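Local coordinates for protein acyl-CoA thioesterase II (Mycobacterium avium subsp. paratuberculosis, PDB 4R9Z) that probably hydrolyses fatty acyl-CoA thioesters, as a double hot-dog enzyme of the acyl-CoA thioesterase II family, at residues B[198-211]-B[238-252]. Residues are numbered along the deposited sequence; the frame is centred on the assembly and turned at random.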
loop_
_atom_site.group_PDB
_atom_site.type_symbol
_atom_site.label_atom_id
_atom_site.label_comp_id
_atom_site.label_asym_id
_atom_site.label_seq_id
_atom_site.Cartn_x
_atom_site.Cartn_y
_atom_site.Cartn_z
ATOM N N MET B 198 13.688 -3.297 -7.988
ATOM C CA MET B 198 13.423 -3.085 -9.405
ATOM C C MET B 198 11.972 -2.652 -9.651
ATOM O O MET B 198 11.708 -1.836 -10.534
ATOM C CB MET B 198 13.765 -4.356 -10.195
ATOM C CG MET B 198 12.593 -5.066 -10.850
ATOM S SD MET B 198 12.167 -4.370 -12.454
ATOM C CE MET B 198 13.797 -3.945 -13.051
ATOM N N SER B 199 11.044 -3.185 -8.861
ATOM C CA SER B 199 9.627 -2.851 -8.988
ATOM C C SER B 199 9.375 -1.360 -8.806
ATOM O O SER B 199 8.418 -0.812 -9.349
ATOM C CB SER B 199 8.797 -3.633 -7.971
ATOM O OG SER B 199 9.002 -3.126 -6.663
ATOM N N ALA B 200 10.221 -0.716 -8.016
ATOM C CA ALA B 200 10.079 0.703 -7.742
ATOM C C ALA B 200 10.698 1.593 -8.819
ATOM O O ALA B 200 10.064 2.541 -9.281
ATOM C CB ALA B 200 10.678 1.031 -6.379
ATOM N N VAL B 201 11.937 1.297 -9.205
ATOM C CA VAL B 201 12.692 2.184 -10.096
ATOM C C VAL B 201 12.201 2.205 -11.546
ATOM O O VAL B 201 12.480 3.152 -12.276
ATOM C CB VAL B 201 14.195 1.818 -10.114
ATOM C CG1 VAL B 201 14.791 1.947 -8.724
ATOM C CG2 VAL B 201 14.400 0.413 -10.658
ATOM N N THR B 202 11.465 1.179 -11.960
ATOM C CA THR B 202 10.990 1.102 -13.341
ATOM C C THR B 202 9.580 1.644 -13.507
ATOM O O THR B 202 9.033 1.659 -14.607
ATOM C CB THR B 202 11.014 -0.335 -13.867
ATOM O OG1 THR B 202 10.212 -1.174 -13.027
ATOM C CG2 THR B 202 12.433 -0.847 -13.908
ATOM N N LEU B 203 8.980 2.060 -12.418
ATOM C CA LEU B 203 7.580 2.371 -12.404
ATOM C C LEU B 203 7.227 3.816 -12.642
ATOM O O LEU B 203 6.093 4.160 -12.664
ATOM C CB LEU B 203 6.955 1.875 -11.127
ATOM C CG LEU B 203 5.595 1.286 -11.313
ATOM C CD1 LEU B 203 5.640 0.278 -12.405
ATOM C CD2 LEU B 203 5.099 0.653 -10.046
ATOM N N THR B 204 8.214 4.650 -12.775
ATOM C CA THR B 204 7.988 5.978 -13.227
ATOM C C THR B 204 7.485 6.121 -14.635
ATOM O O THR B 204 6.698 6.985 -14.895
ATOM C CB THR B 204 9.256 6.770 -13.156
ATOM O OG1 THR B 204 10.344 5.929 -13.546
ATOM C CG2 THR B 204 9.440 7.219 -11.780
ATOM N N GLU B 205 7.983 5.317 -15.564
ATOM C CA GLU B 205 7.779 5.602 -16.969
ATOM C C GLU B 205 6.345 5.592 -17.377
ATOM O O GLU B 205 5.974 6.468 -18.128
ATOM C CB GLU B 205 8.649 4.736 -17.904
ATOM C CG GLU B 205 8.077 4.388 -19.299
ATOM C CD GLU B 205 7.872 5.550 -20.283
ATOM O OE1 GLU B 205 8.289 6.675 -20.036
ATOM O OE2 GLU B 205 7.307 5.322 -21.356
ATOM N N PRO B 206 5.528 4.577 -16.858
ATOM C CA PRO B 206 4.140 4.681 -17.330
ATOM C C PRO B 206 3.498 6.019 -16.967
ATOM O O PRO B 206 2.768 6.564 -17.746
ATOM C CB PRO B 206 3.418 3.522 -16.668
ATOM C CG PRO B 206 4.258 3.082 -15.596
ATOM C CD PRO B 206 5.621 3.259 -16.077
ATOM N N ALA B 207 3.753 6.529 -15.785
ATOM C CA ALA B 207 3.260 7.819 -15.363
ATOM C C ALA B 207 3.826 8.977 -16.121
ATOM O O ALA B 207 3.138 9.906 -16.422
ATOM C CB ALA B 207 3.508 7.997 -13.888
ATOM N N PHE B 208 5.103 8.925 -16.390
ATOM C CA PHE B 208 5.739 9.910 -17.200
ATOM C C PHE B 208 5.171 9.890 -18.595
ATOM O O PHE B 208 4.994 10.889 -19.226
ATOM C CB PHE B 208 7.222 9.656 -17.251
ATOM C CG PHE B 208 7.997 10.789 -17.811
ATOM C CD1 PHE B 208 7.971 12.015 -17.202
ATOM C CD2 PHE B 208 8.737 10.641 -18.951
ATOM C CE1 PHE B 208 8.677 13.074 -17.725
ATOM C CE2 PHE B 208 9.454 11.690 -19.468
ATOM C CZ PHE B 208 9.424 12.907 -18.859
ATOM N N ALA B 209 4.912 8.718 -19.096
ATOM C CA ALA B 209 4.285 8.606 -20.410
ATOM C C ALA B 209 2.889 9.231 -20.449
ATOM O O ALA B 209 2.575 10.008 -21.350
ATOM C CB ALA B 209 4.219 7.148 -20.841
ATOM N N ALA B 210 2.048 8.871 -19.485
ATOM C CA ALA B 210 0.670 9.361 -19.437
ATOM C C ALA B 210 0.554 10.886 -19.424
ATOM O O ALA B 210 -0.420 11.440 -19.922
ATOM C CB ALA B 210 -0.039 8.787 -18.230
ATOM N N ARG B 211 1.547 11.558 -18.854
ATOM C CA ARG B 211 1.529 13.012 -18.756
ATOM C C ARG B 211 1.928 13.734 -20.028
ATOM O O ARG B 211 1.616 14.911 -20.205
ATOM C CB ARG B 211 2.465 13.472 -17.643
ATOM C CG ARG B 211 1.832 13.567 -16.291
ATOM C CD ARG B 211 2.799 14.205 -15.309
ATOM N NE ARG B 211 2.148 15.201 -14.459
ATOM C CZ ARG B 211 1.209 14.924 -13.561
ATOM N NH1 ARG B 211 0.800 13.672 -13.376
ATOM N NH2 ARG B 211 0.682 15.904 -12.840
ATOM N N TYR B 238 7.245 -7.873 -16.020
ATOM C CA TYR B 238 6.754 -6.812 -15.147
ATOM C C TYR B 238 5.732 -5.951 -15.868
ATOM O O TYR B 238 6.083 -5.019 -16.590
ATOM C CB TYR B 238 7.908 -5.945 -14.643
ATOM C CG TYR B 238 7.542 -5.046 -13.483
ATOM C CD1 TYR B 238 6.512 -5.383 -12.616
ATOM C CD2 TYR B 238 8.250 -3.871 -13.236
ATOM C CE1 TYR B 238 6.181 -4.569 -11.547
ATOM C CE2 TYR B 238 7.929 -3.050 -12.166
ATOM C CZ TYR B 238 6.894 -3.406 -11.326
ATOM O OH TYR B 238 6.567 -2.598 -10.261
ATOM N N ASP B 239 4.462 -6.262 -15.642
ATOM C CA ASP B 239 3.366 -5.490 -16.202
ATOM C C ASP B 239 3.252 -4.164 -15.461
ATOM O O ASP B 239 3.179 -4.141 -14.238
ATOM C CB ASP B 239 2.065 -6.286 -16.102
ATOM C CG ASP B 239 1.065 -5.909 -17.168
ATOM O OD1 ASP B 239 1.415 -5.090 -18.044
ATOM O OD2 ASP B 239 -0.063 -6.445 -17.137
ATOM N N ARG B 240 3.243 -3.063 -16.208
ATOM C CA ARG B 240 3.234 -1.724 -15.620
ATOM C C ARG B 240 2.150 -0.859 -16.243
ATOM O O ARG B 240 1.920 -0.914 -17.451
ATOM C CB ARG B 240 4.587 -1.033 -15.813
ATOM C CG ARG B 240 5.797 -1.828 -15.356
ATOM C CD ARG B 240 7.100 -1.080 -15.663
ATOM N NE ARG B 240 7.318 -0.905 -17.096
ATOM C CZ ARG B 240 8.325 -0.215 -17.628
ATOM N NH1 ARG B 240 9.224 0.372 -16.849
ATOM N NH2 ARG B 240 8.437 -0.114 -18.947
ATOM N N SER B 241 1.513 -0.030 -15.425
ATOM C CA SER B 241 0.508 0.899 -15.921
ATOM C C SER B 241 0.353 2.109 -14.995
ATOM O O SER B 241 0.871 2.115 -13.883
ATOM C CB SER B 241 -0.820 0.171 -16.106
ATOM O OG SER B 241 -1.283 -0.351 -14.877
ATOM N N SER B 242 -0.324 3.148 -15.476
ATOM C CA SER B 242 -0.652 4.307 -14.648
ATOM C C SER B 242 -2.144 4.587 -14.726
ATOM O O SER B 242 -2.591 5.341 -15.587
ATOM C CB SER B 242 0.138 5.541 -15.084
ATOM O OG SER B 242 -0.039 6.615 -14.176
ATOM N N PRO B 243 -2.924 3.979 -13.820
ATOM C CA PRO B 243 -4.384 4.091 -13.871
ATOM C C PRO B 243 -4.895 5.509 -13.658
ATOM O O PRO B 243 -5.851 5.912 -14.317
ATOM C CB PRO B 243 -4.850 3.184 -12.728
ATOM C CG PRO B 243 -3.688 2.305 -12.422
ATOM C CD PRO B 243 -2.476 3.126 -12.709
ATOM N N SER B 244 -4.266 6.265 -12.769
ATOM C CA SER B 244 -4.846 7.548 -12.389
ATOM C C SER B 244 -3.833 8.586 -11.933
ATOM O O SER B 244 -2.742 8.260 -11.475
ATOM C CB SER B 244 -5.895 7.337 -11.296
ATOM O OG SER B 244 -5.376 6.563 -10.231
ATOM N N SER B 245 -4.201 9.848 -12.102
ATOM C CA SER B 245 -3.408 10.947 -11.585
ATOM C C SER B 245 -4.344 12.066 -11.147
ATOM O O SER B 245 -5.124 12.585 -11.944
ATOM C CB SER B 245 -2.409 11.438 -12.629
ATOM O OG SER B 245 -1.613 12.496 -12.121
ATOM N N ALA B 246 -4.267 12.420 -9.870
ATOM C CA ALA B 246 -5.116 13.454 -9.298
ATOM C C ALA B 246 -4.336 14.748 -9.176
ATOM O O ALA B 246 -4.029 15.199 -8.071
ATOM C CB ALA B 246 -5.646 13.024 -7.941
ATOM N N GLY B 247 -3.975 15.321 -10.319
ATOM C CA GLY B 247 -3.198 16.543 -10.327
ATOM C C GLY B 247 -1.711 16.267 -10.283
ATOM O O GLY B 247 -1.131 15.751 -11.239
ATOM N N SER B 248 -1.092 16.645 -9.171
ATOM C CA SER B 248 0.345 16.493 -8.991
ATOM C C SER B 248 0.731 15.067 -8.605
ATOM O O SER B 248 1.899 14.687 -8.690
ATOM C CB SER B 248 0.831 17.465 -7.929
ATOM O OG SER B 248 -0.007 17.388 -6.789
ATOM N N LEU B 249 -0.253 14.293 -8.162
ATOM C CA LEU B 249 -0.026 12.925 -7.714
ATOM C C LEU B 249 -0.527 11.876 -8.701
ATOM O O LEU B 249 -1.720 11.819 -8.996
ATOM C CB LEU B 249 -0.695 12.706 -6.360
ATOM C CG LEU B 249 -0.098 13.530 -5.226
ATOM C CD1 LEU B 249 -0.990 13.445 -4.013
ATOM C CD2 LEU B 249 1.306 13.034 -4.902
ATOM N N ALA B 250 0.385 11.048 -9.205
ATOM C CA ALA B 250 0.010 9.971 -10.115
ATOM C C ALA B 250 0.176 8.599 -9.468
ATOM O O ALA B 250 1.118 8.375 -8.710
ATOM C CB ALA B 250 0.830 10.047 -11.393
ATOM N N LEU B 251 -0.752 7.688 -9.766
ATOM C CA LEU B 251 -0.628 6.291 -9.353
ATOM C C LEU B 251 -0.017 5.417 -10.440
ATOM O O LEU B 251 -0.302 5.583 -11.625
ATOM C CB LEU B 251 -1.981 5.697 -8.970
ATOM C CG LEU B 251 -2.442 5.784 -7.515
ATOM C CD1 LEU B 251 -3.732 4.989 -7.329
ATOM C CD2 LEU B 251 -1.360 5.308 -6.560
ATOM N N ALA B 252 0.801 4.462 -10.019
ATOM C CA ALA B 252 1.357 3.463 -10.918
ATOM C C ALA B 252 1.083 2.078 -10.352
ATOM O O ALA B 252 1.058 1.895 -9.142
ATOM C CB ALA B 252 2.847 3.684 -11.110
#
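Y238 reaches S199 in the last turn of helix 188-201, with T202 of the following break at its ring edge. Y238 CG lies anti to the backbone N (chi1 -166°). Y238 OH donates to S199 O over 2.7 Å, in the carbonyl plane and on a lone pair. T202 OG1 lies in the ring plane and donates to M198 O. M198 SD sits obliquely to the ring, 5.0 Å from its centroid, in a Met-aromatic contact. L203 crosses Y238 at about a right angle, and its CG packs on A252 CB at 3.7 Å. R240 runs past L203 in the opposite direction, with L203 CD1 3.6 Å from R240 CG. R240 NH1 makes a weak hydrogen bond to T202 O, and R240 NE is hydrogen-bonded to V174 O. P206 CB lies against the S241 backbone. A207 CB meets A250 CB at 4.2 Å, beside S242 OG. S242 OG donates to L251 O and is also hydrogen-bonded to Y122 OH of the second subunit. At the hairpin end, R211 NH1 donates to S245 OG at 3.0 Å, nearly in the guanidinium plane. Helices 188-201 and 204-211 thus lie against strands 236-246 and 249-258, the helix-on-antiparallel-sheet packing of a hot-dog domain, here the second of the double hot-dog.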